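Local coordinates for protein TSSL (PDB 4ACK) that probably serves as a conserved structural component of the type VI secretion system of Francisella novicida, which is linked to virulence, at residues Asp98-Ile110 and Ile124-Tyr136. Residues are numbered along the deposited sequence; the frame is centred on the assembly and turned at random.
Sequences DGGEYVFEITDNI and ISLILHNDFYGKY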
# COMPACT_ATOMS: atom_id res chain seq x y z
N ASP A 98 6.55 -10.52 -1.87
CA ASP A 98 5.77 -10.85 -3.08
C ASP A 98 4.53 -10.00 -3.17
O ASP A 98 3.50 -10.44 -3.64
CB ASP A 98 5.37 -12.33 -3.03
CG ASP A 98 4.61 -12.72 -1.74
OD1 ASP A 98 4.57 -11.95 -0.74
OD2 ASP A 98 4.02 -13.82 -1.70
N GLY A 99 4.62 -8.76 -2.68
CA GLY A 99 3.47 -7.83 -2.72
C GLY A 99 2.71 -7.61 -4.01
O GLY A 99 1.50 -7.46 -3.99
N GLY A 100 3.39 -7.62 -5.16
CA GLY A 100 2.68 -7.50 -6.43
C GLY A 100 1.63 -8.60 -6.72
O GLY A 100 0.61 -8.39 -7.45
N GLU A 101 1.88 -9.77 -6.16
CA GLU A 101 0.87 -10.88 -6.09
C GLU A 101 0.01 -10.87 -4.82
O GLU A 101 -1.19 -11.06 -4.90
CB GLU A 101 1.61 -12.25 -6.16
CG GLU A 101 2.11 -12.42 -7.62
CD GLU A 101 2.91 -13.67 -7.92
OE1 GLU A 101 3.34 -14.38 -6.97
OE2 GLU A 101 3.10 -13.92 -9.15
N TYR A 102 0.62 -10.72 -3.66
CA TYR A 102 -0.09 -10.94 -2.42
C TYR A 102 -1.23 -9.89 -2.19
O TYR A 102 -2.32 -10.19 -1.67
CB TYR A 102 0.90 -11.03 -1.23
CG TYR A 102 0.21 -11.46 0.05
CD1 TYR A 102 -0.63 -12.57 0.09
CD2 TYR A 102 0.35 -10.69 1.23
CE1 TYR A 102 -1.27 -12.94 1.32
CE2 TYR A 102 -0.27 -11.03 2.41
CZ TYR A 102 -1.09 -12.16 2.45
OH TYR A 102 -1.69 -12.49 3.65
N VAL A 103 -1.02 -8.67 -2.67
CA VAL A 103 -2.14 -7.67 -2.62
C VAL A 103 -3.38 -8.21 -3.31
O VAL A 103 -4.51 -7.97 -2.86
CB VAL A 103 -1.71 -6.33 -3.25
CG1 VAL A 103 -2.91 -5.42 -3.62
CG2 VAL A 103 -0.64 -5.66 -2.41
N PHE A 104 -3.22 -8.89 -4.45
CA PHE A 104 -4.44 -9.39 -5.12
C PHE A 104 -4.97 -10.65 -4.48
O PHE A 104 -6.19 -10.91 -4.50
CB PHE A 104 -4.25 -9.53 -6.65
CG PHE A 104 -3.93 -8.21 -7.29
CD1 PHE A 104 -4.93 -7.30 -7.58
CD2 PHE A 104 -2.59 -7.86 -7.54
CE1 PHE A 104 -4.64 -6.04 -8.14
CE2 PHE A 104 -2.28 -6.65 -8.11
CZ PHE A 104 -3.32 -5.72 -8.42
N GLU A 105 -4.09 -11.35 -3.78
CA GLU A 105 -4.57 -12.39 -2.88
C GLU A 105 -5.41 -11.81 -1.73
O GLU A 105 -6.51 -12.30 -1.45
CB GLU A 105 -3.45 -13.22 -2.28
CG GLU A 105 -4.04 -14.49 -1.64
CD GLU A 105 -2.96 -15.35 -0.99
OE1 GLU A 105 -1.87 -15.42 -1.56
OE2 GLU A 105 -3.20 -15.94 0.08
N ILE A 106 -4.91 -10.78 -1.05
CA ILE A 106 -5.74 -10.02 -0.07
C ILE A 106 -7.07 -9.58 -0.66
O ILE A 106 -8.16 -9.78 -0.03
CB ILE A 106 -4.98 -8.80 0.45
CG1 ILE A 106 -3.84 -9.36 1.30
CG2 ILE A 106 -5.95 -7.80 1.23
CD1 ILE A 106 -2.77 -8.31 1.73
N THR A 107 -7.01 -9.02 -1.86
CA THR A 107 -8.20 -8.49 -2.51
C THR A 107 -9.22 -9.62 -2.78
O THR A 107 -10.40 -9.44 -2.50
CB THR A 107 -7.84 -7.74 -3.79
OG1 THR A 107 -6.86 -6.69 -3.48
CG2 THR A 107 -9.08 -7.15 -4.47
N ASP A 108 -8.74 -10.79 -3.30
CA ASP A 108 -9.58 -11.99 -3.40
C ASP A 108 -10.27 -12.30 -2.07
O ASP A 108 -11.44 -12.55 -2.05
CB ASP A 108 -8.76 -13.24 -3.80
CG ASP A 108 -8.23 -13.16 -5.23
OD1 ASP A 108 -8.82 -12.47 -6.08
OD2 ASP A 108 -7.16 -13.74 -5.48
N ASN A 109 -9.53 -12.32 -0.99
CA ASN A 109 -10.10 -12.65 0.28
C ASN A 109 -11.19 -11.68 0.73
O ASN A 109 -12.33 -12.11 0.99
CB ASN A 109 -9.03 -12.77 1.32
CG ASN A 109 -8.10 -13.98 1.05
OD1 ASN A 109 -8.36 -14.79 0.16
ND2 ASN A 109 -7.02 -14.09 1.83
N ILE A 110 -10.90 -10.37 0.73
CA ILE A 110 -11.92 -9.39 1.18
C ILE A 110 -13.07 -9.34 0.23
O ILE A 110 -14.17 -8.97 0.62
CB ILE A 110 -11.35 -8.00 1.41
CG1 ILE A 110 -11.03 -7.25 0.11
CG2 ILE A 110 -10.17 -8.11 2.34
CD1 ILE A 110 -10.44 -5.78 0.41
N ILE A 124 -7.61 -0.64 -0.51
CA ILE A 124 -7.34 -1.21 -1.84
C ILE A 124 -7.74 -0.21 -2.91
O ILE A 124 -6.99 0.05 -3.82
CB ILE A 124 -8.06 -2.56 -2.12
CG1 ILE A 124 -7.68 -3.63 -1.09
CG2 ILE A 124 -7.75 -3.07 -3.57
CD1 ILE A 124 -6.23 -3.94 -1.00
N SER A 125 -8.95 0.34 -2.81
CA SER A 125 -9.45 1.34 -3.78
C SER A 125 -8.42 2.50 -3.94
O SER A 125 -8.04 2.87 -5.06
CB SER A 125 -10.77 1.93 -3.28
OG SER A 125 -11.33 2.73 -4.29
N LEU A 126 -7.91 2.99 -2.82
CA LEU A 126 -6.94 4.07 -2.85
C LEU A 126 -5.67 3.71 -3.59
O LEU A 126 -5.27 4.44 -4.48
CB LEU A 126 -6.58 4.59 -1.43
CG LEU A 126 -7.73 5.42 -0.76
CD1 LEU A 126 -7.50 5.57 0.73
CD2 LEU A 126 -7.93 6.81 -1.38
N ILE A 127 -5.01 2.60 -3.21
CA ILE A 127 -3.77 2.23 -3.89
C ILE A 127 -4.03 1.99 -5.38
O ILE A 127 -3.21 2.42 -6.19
CB ILE A 127 -2.97 1.12 -3.21
CG1 ILE A 127 -3.69 -0.21 -3.27
CG2 ILE A 127 -2.67 1.49 -1.75
CD1 ILE A 127 -2.76 -1.46 -3.09
N LEU A 128 -5.21 1.47 -5.74
CA LEU A 128 -5.54 1.21 -7.14
C LEU A 128 -5.86 2.52 -7.93
O LEU A 128 -5.60 2.58 -9.15
CB LEU A 128 -6.71 0.18 -7.29
CG LEU A 128 -6.43 -1.31 -6.86
CD1 LEU A 128 -7.71 -2.20 -6.95
CD2 LEU A 128 -5.33 -1.93 -7.70
N HIS A 129 -6.45 3.52 -7.26
CA HIS A 129 -6.65 4.82 -7.86
C HIS A 129 -5.39 5.59 -7.94
O HIS A 129 -5.32 6.49 -8.75
CB HIS A 129 -7.77 5.64 -7.18
CG HIS A 129 -9.12 5.31 -7.72
ND1 HIS A 129 -9.94 4.36 -7.14
CD2 HIS A 129 -9.75 5.72 -8.84
CE1 HIS A 129 -11.05 4.24 -7.86
NE2 HIS A 129 -10.95 5.05 -8.91
N ASN A 130 -4.42 5.27 -7.09
CA ASN A 130 -3.03 5.72 -7.27
C ASN A 130 -2.06 4.83 -8.10
O ASN A 130 -0.83 4.89 -7.91
CB ASN A 130 -2.46 6.11 -5.91
CG ASN A 130 -3.13 7.40 -5.40
OD1 ASN A 130 -2.68 8.49 -5.75
ND2 ASN A 130 -4.30 7.27 -4.73
N ASP A 131 -2.62 4.03 -9.01
CA ASP A 131 -1.86 3.27 -10.03
C ASP A 131 -0.96 2.18 -9.48
O ASP A 131 0.14 1.96 -10.03
CB ASP A 131 -1.10 4.22 -10.97
CG ASP A 131 -2.05 5.16 -11.68
OD1 ASP A 131 -3.20 4.77 -11.91
OD2 ASP A 131 -1.68 6.29 -11.96
N PHE A 132 -1.39 1.54 -8.39
CA PHE A 132 -0.82 0.25 -8.05
C PHE A 132 -1.15 -0.77 -9.17
O PHE A 132 -2.31 -0.94 -9.56
CB PHE A 132 -1.31 -0.28 -6.71
CG PHE A 132 -0.64 -1.55 -6.28
CD1 PHE A 132 0.68 -1.55 -5.80
CD2 PHE A 132 -1.30 -2.77 -6.40
CE1 PHE A 132 1.31 -2.73 -5.38
CE2 PHE A 132 -0.68 -3.97 -6.04
CZ PHE A 132 0.61 -3.95 -5.49
N TYR A 133 -0.11 -1.41 -9.66
CA TYR A 133 -0.20 -2.40 -10.76
C TYR A 133 0.15 -3.82 -10.29
O TYR A 133 -0.45 -4.79 -10.75
CB TYR A 133 0.74 -2.03 -11.90
CG TYR A 133 0.43 -0.70 -12.53
CD1 TYR A 133 -0.89 -0.28 -12.71
CD2 TYR A 133 1.45 0.16 -12.91
CE1 TYR A 133 -1.17 0.97 -13.29
CE2 TYR A 133 1.15 1.40 -13.51
CZ TYR A 133 -0.16 1.78 -13.69
OH TYR A 133 -0.44 3.01 -14.24
N GLY A 134 1.09 -3.91 -9.38
CA GLY A 134 1.61 -5.15 -8.87
C GLY A 134 1.95 -6.06 -10.03
O GLY A 134 2.66 -5.64 -10.93
N LYS A 135 1.38 -7.26 -10.04
CA LYS A 135 1.78 -8.34 -11.01
C LYS A 135 1.32 -7.95 -12.38
O LYS A 135 1.74 -8.51 -13.40
CB LYS A 135 1.18 -9.71 -10.58
CG LYS A 135 -0.35 -9.73 -10.63
CD LYS A 135 -0.83 -10.90 -9.78
CE LYS A 135 -1.96 -11.65 -10.44
NZ LYS A 135 -2.76 -12.51 -9.43
N TYR A 136 0.46 -6.94 -12.43
CA TYR A 136 -0.05 -6.55 -13.73
C TYR A 136 0.81 -5.48 -14.43
O TYR A 136 0.40 -4.99 -15.43
CB TYR A 136 -1.50 -6.08 -13.64
CG TYR A 136 -2.42 -7.15 -13.14
CD1 TYR A 136 -2.75 -8.27 -13.94
CD2 TYR A 136 -2.91 -7.10 -11.82
CE1 TYR A 136 -3.57 -9.30 -13.41
CE2 TYR A 136 -3.77 -8.07 -11.31
CZ TYR A 136 -4.11 -9.16 -12.11
OH TYR A 136 -4.96 -10.13 -11.55
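Phe104 presents one ring face to the edge of Tyr136, a T-shaped pair with planes at 79° and Tyr136 CE2 lying 3.6 Å above the centre of the phenylalanine ring. Phe104 CG stands anti to its own carbonyl carbon (chi1 -60°), which carries the ring off the helix toward residues 132-136. There it also slides past Phe132, Phe104 CE2 to Phe132 CE2 at 3.7 Å, the two planes tilted by 31° in neither a stack nor a T. Val103 comes at Phe132 from the opposite direction, obliquely to the ring, both methyls bearing on CE2 and CZ, with Val103 CG1 3.6 Å from Phe132 CE2. The same CG1 reaches tip to tip toward Ile127 CD1. Further along the helix, Thr107 and Ile110 close on Ile124, with Ile110 CD1 3.8 Å from Ile124 CG1; the Thr107 hydroxyl is tied back to Val103 O.

At the helix start the backbones touch, Gly100 CA to Gly134 CA 3.6 Å, and Gly134 has a positive phi. Next to this, Lys135 N donates to Gly100 O at 2.9 Å, a bent bond arriving from above the carbonyl plane. Glu71 of helix 55-79 accepts from the Tyr133 and Gly134 amides.

The helix 118-129 ends in a Schellman motif, and the chain beyond it packs back on helix 99-112, where Phe104, Phe132 and Tyr136 form an aromatic cluster within the all-helical DotU fold.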